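Long-range contact in tRNA (adenine(58)-N(1))-methyltransferase TrmI (Thermus thermophilus, PDB 2PWY), which transfers a methyl group from S-adenosyl-L-methionine to N1 of adenosine 58 in tRNA and is required for growth at extreme temperatures: residues Val195-Asn200 against Ala247-Leu252. Numbering follows the deposited sequence.
Sequences VAYLPN and AFLVAL
In the Rossmann-like sheet of this class I methyltransferase, Val195-Leu198 belongs to strand 192-198, the last of the parallel half, and strand 248-254 runs antiparallel beside it: the two segment axes approach to 4.6 Å with N-to-C directions 158° apart. Two hydrogen-bonded pairs fix the register. Ala196 and Val250 exchange bonds in both directions, as do Leu198 and Phe248; the bond from Phe248 N to Leu198 O is 2.7 Å long. Between the pairs, Val195 CA makes a CA-H...O contact with Val250 O at 3.2 Å. On the face bearing Val195, Tyr197, Leu249 and Ala251, Tyr197 and Leu249 touch helix 82-91. With CG of Tyr197 anti to the backbone N (chi1 177°), Ala247 CB sits over one face of the ring, a CH-pi contact 3.5 Å from the centroid and only 9° off the normal. Leu249 CD2 meets the ring edge, 3.7 Å from Tyr197 CD1. The Tyr197 side chain also lies close to the cofactor-binding Asp173. An alanine in place of Tyr197 would probably open a gap next to Ala247 CB and deprive Leu249 CD2 of its aromatic neighbour. On the opposite face Leu198 CD1 approaches Val250 CG2, and past the end of strand 192-198 the Phe248 ring comes obliquely to the loop that leads into helix 201-211, its CE2 lying 3.4 Å from Pro199 O.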
loop_
_atom_site.group_PDB
_atom_site.type_symbol
_atom_site.label_atom_id
_atom_site.label_comp_id
_atom_site.label_asym_id
_atom_site.label_seq_id
_atom_site.Cartn_x
_atom_site.Cartn_y
_atom_site.Cartn_z
ATOM N N VAL A 195 -19.548 -12.315 5.217
ATOM C CA VAL A 195 -18.259 -11.836 4.706
ATOM C C VAL A 195 -17.642 -12.925 3.847
ATOM O O VAL A 195 -17.466 -14.067 4.311
ATOM C CB VAL A 195 -17.264 -11.424 5.827
ATOM C CG1 VAL A 195 -15.957 -10.925 5.180
ATOM C CG2 VAL A 195 -17.873 -10.332 6.729
ATOM N N ALA A 196 -17.355 -12.575 2.593
ATOM C CA ALA A 196 -16.771 -13.499 1.621
ATOM C C ALA A 196 -15.349 -13.110 1.253
ATOM O O ALA A 196 -15.035 -11.929 1.098
ATOM C CB ALA A 196 -17.614 -13.576 0.358
ATOM N N TYR A 197 -14.519 -14.137 1.082
ATOM C CA TYR A 197 -13.107 -14.014 0.713
ATOM C C TYR A 197 -12.980 -14.420 -0.757
ATOM O O TYR A 197 -13.369 -15.521 -1.134
ATOM C CB TYR A 197 -12.341 -14.955 1.640
ATOM C CG TYR A 197 -10.847 -15.138 1.480
ATOM C CD1 TYR A 197 -9.944 -14.328 2.179
ATOM C CD2 TYR A 197 -10.334 -16.198 0.732
ATOM C CE1 TYR A 197 -8.558 -14.548 2.092
ATOM C CE2 TYR A 197 -8.946 -16.422 0.637
ATOM C CZ TYR A 197 -8.077 -15.603 1.324
ATOM O OH TYR A 197 -6.719 -15.827 1.245
ATOM N N LEU A 198 -12.476 -13.512 -1.592
ATOM C CA LEU A 198 -12.424 -13.751 -3.038
ATOM C C LEU A 198 -11.136 -13.198 -3.659
ATOM O O LEU A 198 -10.841 -12.005 -3.508
ATOM C CB LEU A 198 -13.609 -13.073 -3.714
ATOM C CG LEU A 198 -14.981 -13.708 -3.508
ATOM C CD1 LEU A 198 -16.081 -12.754 -4.013
ATOM C CD2 LEU A 198 -15.071 -15.090 -4.184
ATOM N N PRO A 199 -10.365 -14.057 -4.348
ATOM C CA PRO A 199 -9.091 -13.576 -4.898
ATOM C C PRO A 199 -9.203 -12.518 -6.007
ATOM O O PRO A 199 -8.352 -11.611 -6.070
ATOM C CB PRO A 199 -8.430 -14.847 -5.454
ATOM C CG PRO A 199 -9.184 -15.990 -4.842
ATOM C CD PRO A 199 -10.580 -15.492 -4.619
ATOM N N ASN A 200 -10.212 -12.634 -6.865
ATOM C CA ASN A 200 -10.288 -11.830 -8.088
ATOM C C ASN A 200 -11.328 -10.728 -7.989
ATOM O O ASN A 200 -12.441 -10.949 -7.490
ATOM C CB ASN A 200 -10.615 -12.716 -9.303
ATOM C CG ASN A 200 -9.479 -13.653 -9.655
ATOM O OD1 ASN A 200 -8.473 -13.234 -10.221
ATOM N ND2 ASN A 200 -9.633 -14.928 -9.321
ATOM N N ALA A 247 -6.626 -12.016 -1.170
ATOM C CA ALA A 247 -8.005 -11.897 -1.610
ATOM C C ALA A 247 -8.646 -10.597 -1.143
ATOM O O ALA A 247 -8.146 -9.938 -0.230
ATOM C CB ALA A 247 -8.837 -13.095 -1.109
ATOM N N PHE A 248 -9.753 -10.248 -1.793
ATOM C CA PHE A 248 -10.636 -9.202 -1.334
ATOM C C PHE A 248 -11.614 -9.764 -0.324
ATOM O O PHE A 248 -11.988 -10.932 -0.416
ATOM C CB PHE A 248 -11.417 -8.646 -2.524
ATOM C CG PHE A 248 -10.536 -8.078 -3.584
ATOM C CD1 PHE A 248 -10.107 -6.765 -3.491
ATOM C CD2 PHE A 248 -10.102 -8.863 -4.651
ATOM C CE1 PHE A 248 -9.253 -6.221 -4.457
ATOM C CE2 PHE A 248 -9.263 -8.321 -5.638
ATOM C CZ PHE A 248 -8.834 -7.012 -5.530
ATOM N N LEU A 249 -12.029 -8.922 0.619
ATOM C CA LEU A 249 -13.107 -9.267 1.546
ATOM C C LEU A 249 -14.335 -8.446 1.193
ATOM O O LEU A 249 -14.254 -7.220 1.021
ATOM C CB LEU A 249 -12.695 -8.992 3.002
ATOM C CG LEU A 249 -11.420 -9.661 3.526
ATOM C CD1 LEU A 249 -11.251 -9.376 5.006
ATOM C CD2 LEU A 249 -11.470 -11.145 3.281
ATOM N N VAL A 250 -15.472 -9.121 1.079
ATOM C CA VAL A 250 -16.740 -8.487 0.727
ATOM C C VAL A 250 -17.726 -8.710 1.882
ATOM O O VAL A 250 -18.033 -9.864 2.218
ATOM C CB VAL A 250 -17.332 -9.083 -0.577
ATOM C CG1 VAL A 250 -18.657 -8.408 -0.898
ATOM C CG2 VAL A 250 -16.345 -8.938 -1.759
ATOM N N ALA A 251 -18.196 -7.616 2.486
ATOM C CA ALA A 251 -19.124 -7.684 3.616
ATOM C C ALA A 251 -20.507 -7.229 3.166
ATOM O O ALA A 251 -20.662 -6.154 2.577
ATOM C CB ALA A 251 -18.646 -6.810 4.791
ATOM N N LEU A 252 -21.505 -8.055 3.451
ATOM C CA LEU A 252 -22.905 -7.732 3.175
ATOM C C LEU A 252 -23.655 -7.703 4.488
ATOM O O LEU A 252 -23.380 -8.529 5.363
ATOM C CB LEU A 252 -23.531 -8.818 2.278
ATOM C CG LEU A 252 -22.785 -9.201 0.990
ATOM C CD1 LEU A 252 -23.481 -10.400 0.331
ATOM C CD2 LEU A 252 -22.742 -8.036 0.052
#